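Local coordinates for structural protein VP1 (Trichodysplasia spinulosa-associated polyomavirus, PDB 4U60) that forms the pentameric building block of the viral capsid and binds sialylated glycans such as the GM1 oligosaccharide, at residues L242-G251 and Y262-L273. Residues are numbered along the deposited sequence; the frame is centred on the assembly and turned at random.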
# COMPACT_ATOMS: atom_id res chain seq x y z
N LEU C 242 -0.02 -35.50 -6.35
CA LEU C 242 0.20 -34.09 -5.99
C LEU C 242 -1.06 -33.34 -6.34
O LEU C 242 -1.56 -33.43 -7.46
CB LEU C 242 1.37 -33.54 -6.80
CG LEU C 242 1.69 -32.06 -6.69
CD1 LEU C 242 2.08 -31.71 -5.26
CD2 LEU C 242 2.79 -31.71 -7.68
N TYR C 243 -1.54 -32.54 -5.40
CA TYR C 243 -2.81 -31.84 -5.57
C TYR C 243 -2.57 -30.34 -5.65
O TYR C 243 -1.96 -29.76 -4.75
CB TYR C 243 -3.74 -32.22 -4.41
CG TYR C 243 -4.00 -33.72 -4.34
CD1 TYR C 243 -3.03 -34.60 -3.89
CD2 TYR C 243 -5.22 -34.23 -4.73
CE1 TYR C 243 -3.27 -35.95 -3.83
CE2 TYR C 243 -5.48 -35.58 -4.68
CZ TYR C 243 -4.50 -36.43 -4.22
OH TYR C 243 -4.79 -37.76 -4.17
N VAL C 244 -3.08 -29.75 -6.73
CA VAL C 244 -2.90 -28.33 -7.01
C VAL C 244 -4.27 -27.73 -7.25
O VAL C 244 -5.06 -28.28 -8.02
CB VAL C 244 -2.00 -28.13 -8.24
CG1 VAL C 244 -1.78 -26.66 -8.51
CG2 VAL C 244 -0.67 -28.85 -8.04
N SER C 245 -4.52 -26.58 -6.62
CA SER C 245 -5.84 -25.95 -6.71
C SER C 245 -5.68 -24.45 -6.79
O SER C 245 -4.72 -23.92 -6.24
CB SER C 245 -6.69 -26.30 -5.49
OG SER C 245 -6.72 -27.72 -5.26
N CYS C 246 -6.65 -23.78 -7.39
CA CYS C 246 -6.56 -22.32 -7.48
C CYS C 246 -7.85 -21.67 -7.93
O CYS C 246 -8.80 -22.35 -8.34
CB CYS C 246 -5.41 -21.90 -8.41
SG CYS C 246 -5.60 -22.40 -10.14
N CYS C 247 -7.88 -20.34 -7.81
CA CYS C 247 -8.93 -19.53 -8.41
C CYS C 247 -8.35 -18.14 -8.58
O CYS C 247 -7.74 -17.61 -7.66
CB CYS C 247 -10.18 -19.50 -7.55
SG CYS C 247 -11.58 -18.65 -8.32
N ASP C 248 -8.53 -17.56 -9.76
CA ASP C 248 -8.02 -16.22 -10.05
C ASP C 248 -9.04 -15.36 -10.80
O ASP C 248 -9.05 -15.31 -12.02
CB ASP C 248 -6.70 -16.31 -10.83
CG ASP C 248 -5.58 -16.88 -9.99
OD1 ASP C 248 -5.03 -16.09 -9.15
OD2 ASP C 248 -5.29 -18.09 -10.10
N ILE C 249 -9.87 -14.67 -10.04
CA ILE C 249 -10.86 -13.75 -10.60
C ILE C 249 -10.20 -12.37 -10.68
O ILE C 249 -9.64 -11.90 -9.68
CB ILE C 249 -12.07 -13.65 -9.66
CG1 ILE C 249 -12.77 -15.01 -9.61
CG2 ILE C 249 -12.99 -12.52 -10.07
CD1 ILE C 249 -13.79 -15.16 -8.50
N VAL C 250 -10.27 -11.74 -11.84
CA VAL C 250 -9.60 -10.44 -12.04
C VAL C 250 -10.55 -9.28 -12.22
O VAL C 250 -10.10 -8.14 -12.35
CB VAL C 250 -8.56 -10.49 -13.17
CG1 VAL C 250 -7.40 -11.40 -12.82
CG2 VAL C 250 -9.22 -10.94 -14.47
N GLY C 251 -11.85 -9.55 -12.17
CA GLY C 251 -12.86 -8.51 -12.24
C GLY C 251 -14.06 -8.94 -13.07
O GLY C 251 -14.28 -10.15 -13.31
N TYR C 262 -18.08 -12.37 -14.68
CA TYR C 262 -16.77 -12.60 -14.11
C TYR C 262 -15.76 -12.92 -15.19
O TYR C 262 -16.08 -13.57 -16.16
CB TYR C 262 -16.77 -13.81 -13.18
CG TYR C 262 -17.41 -13.66 -11.85
CD1 TYR C 262 -16.69 -13.17 -10.78
CD2 TYR C 262 -18.73 -14.01 -11.64
CE1 TYR C 262 -17.24 -13.07 -9.51
CE2 TYR C 262 -19.31 -13.89 -10.39
CZ TYR C 262 -18.57 -13.43 -9.32
OH TYR C 262 -19.08 -13.33 -8.06
N ARG C 263 -14.54 -12.45 -15.00
CA ARG C 263 -13.39 -12.81 -15.83
C ARG C 263 -12.29 -13.42 -14.96
O ARG C 263 -11.94 -12.85 -13.92
CB ARG C 263 -12.84 -11.59 -16.53
CG ARG C 263 -11.56 -11.80 -17.33
CD ARG C 263 -11.67 -12.95 -18.32
NE ARG C 263 -10.63 -12.91 -19.35
CZ ARG C 263 -10.31 -13.93 -20.14
NH1 ARG C 263 -10.90 -15.10 -19.98
NH2 ARG C 263 -9.35 -13.80 -21.04
N GLY C 264 -11.77 -14.58 -15.41
CA GLY C 264 -10.72 -15.30 -14.72
C GLY C 264 -9.53 -15.49 -15.62
O GLY C 264 -9.66 -15.41 -16.84
N LEU C 265 -8.36 -15.74 -14.99
CA LEU C 265 -7.14 -16.02 -15.73
C LEU C 265 -6.54 -17.36 -15.29
O LEU C 265 -6.77 -17.81 -14.15
CB LEU C 265 -6.11 -14.91 -15.53
CG LEU C 265 -6.46 -13.56 -16.21
CD1 LEU C 265 -5.38 -12.55 -15.86
CD2 LEU C 265 -6.60 -13.67 -17.71
N PRO C 266 -5.75 -17.98 -16.17
CA PRO C 266 -5.09 -19.22 -15.81
C PRO C 266 -3.92 -19.00 -14.86
O PRO C 266 -3.41 -17.88 -14.75
CB PRO C 266 -4.60 -19.78 -17.16
CG PRO C 266 -4.73 -18.67 -18.17
CD PRO C 266 -5.31 -17.47 -17.48
N ARG C 267 -3.51 -20.06 -14.19
CA ARG C 267 -2.36 -20.01 -13.31
C ARG C 267 -1.41 -21.14 -13.69
O ARG C 267 -1.83 -22.28 -13.96
CB ARG C 267 -2.79 -20.16 -11.86
CG ARG C 267 -1.64 -20.12 -10.87
CD ARG C 267 -2.19 -20.09 -9.44
NE ARG C 267 -2.68 -18.78 -9.02
CZ ARG C 267 -1.96 -17.84 -8.42
NH1 ARG C 267 -0.66 -18.02 -8.18
NH2 ARG C 267 -2.51 -16.69 -8.05
N TYR C 268 -0.12 -20.80 -13.68
CA TYR C 268 0.97 -21.73 -13.95
C TYR C 268 1.65 -22.12 -12.65
O TYR C 268 1.73 -21.33 -11.73
CB TYR C 268 1.97 -21.01 -14.85
CG TYR C 268 3.30 -21.71 -14.96
CD1 TYR C 268 3.50 -22.71 -15.90
CD2 TYR C 268 4.35 -21.36 -14.12
CE1 TYR C 268 4.74 -23.37 -16.01
CE2 TYR C 268 5.59 -22.00 -14.23
CZ TYR C 268 5.77 -22.99 -15.18
OH TYR C 268 7.00 -23.62 -15.29
N PHE C 269 2.16 -23.35 -12.60
CA PHE C 269 2.88 -23.87 -11.45
C PHE C 269 4.11 -24.65 -11.88
O PHE C 269 4.04 -25.45 -12.81
CB PHE C 269 2.02 -24.85 -10.64
CG PHE C 269 0.69 -24.32 -10.19
CD1 PHE C 269 -0.41 -24.36 -11.04
CD2 PHE C 269 0.51 -23.85 -8.88
CE1 PHE C 269 -1.66 -23.94 -10.61
CE2 PHE C 269 -0.75 -23.40 -8.47
CZ PHE C 269 -1.81 -23.45 -9.36
N ASN C 270 5.20 -24.45 -11.16
CA ASN C 270 6.39 -25.28 -11.27
C ASN C 270 6.77 -25.69 -9.86
O ASN C 270 7.20 -24.86 -9.06
CB ASN C 270 7.54 -24.54 -11.96
CG ASN C 270 8.75 -25.43 -12.22
OD1 ASN C 270 9.01 -25.83 -13.36
ND2 ASN C 270 9.49 -25.74 -11.17
N ILE C 271 6.59 -26.97 -9.56
CA ILE C 271 6.74 -27.49 -8.21
C ILE C 271 7.95 -28.42 -8.14
O ILE C 271 8.09 -29.33 -8.95
CB ILE C 271 5.46 -28.23 -7.77
CG1 ILE C 271 4.28 -27.26 -7.80
CG2 ILE C 271 5.66 -28.86 -6.41
CD1 ILE C 271 2.93 -27.92 -7.86
N LEU C 272 8.82 -28.15 -7.18
CA LEU C 272 10.00 -28.97 -6.93
C LEU C 272 9.67 -29.96 -5.84
O LEU C 272 9.16 -29.56 -4.80
CB LEU C 272 11.15 -28.07 -6.49
CG LEU C 272 12.46 -28.77 -6.16
CD1 LEU C 272 13.10 -29.28 -7.44
CD2 LEU C 272 13.40 -27.84 -5.41
N LEU C 273 9.97 -31.24 -6.07
CA LEU C 273 9.73 -32.29 -5.07
C LEU C 273 10.98 -33.11 -4.84
O LEU C 273 11.84 -33.22 -5.73
CB LEU C 273 8.60 -33.24 -5.48
CG LEU C 273 7.26 -32.55 -5.75
CD1 LEU C 273 7.07 -32.42 -7.26
CD2 LEU C 273 6.10 -33.31 -5.16
O HOH W 1 -6.63 -19.52 -12.03
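Both carboxylate oxygens of D248 are gripped by R267: NH2 donates to OD1 at 2.8 Å and NE to OD2 at 2.9 Å, a side-on salt bridge whose carboxylate and guanidinium planes lie 30° apart. The bend of the arginine chain at chi3 (-78°) brings NE round to the acid. OD1 also bonds H131 and OD2 takes a water that in turn reaches L265 O, while NH1 of R267 goes to T97; the buried charges are thus paired and the carboxylate is fixed in rotation. Toward the hairpin turn the strands pair directly: L265 N donates to D248 O, V250 N to R263 O (2.9 Å, nearly straight at 173°) and R263 N to G251 O. Here V250 CG1 meets L265 CD1, and I249 CG2 touches the edge of the Y262 ring. From C246 back to L242, away from the turn, the backbones part and side chains fill the space between them. V244 CG1 makes a CH-pi contact over the centre of the F269 ring, 3.3 Å from the centroid, with C246 SG at the ring edge. V244 CG2 and L242 CD2 both meet I271 CD1 tip to tip, at 3.7 and 3.8 Å respectively. Strands 241-254 and 260-279 are thus paired as an antiparallel hairpin near their turn and splay apart away from it into facing layers packed through a buried apolar core, the beta-sandwich arrangement of the VP1 jelly roll.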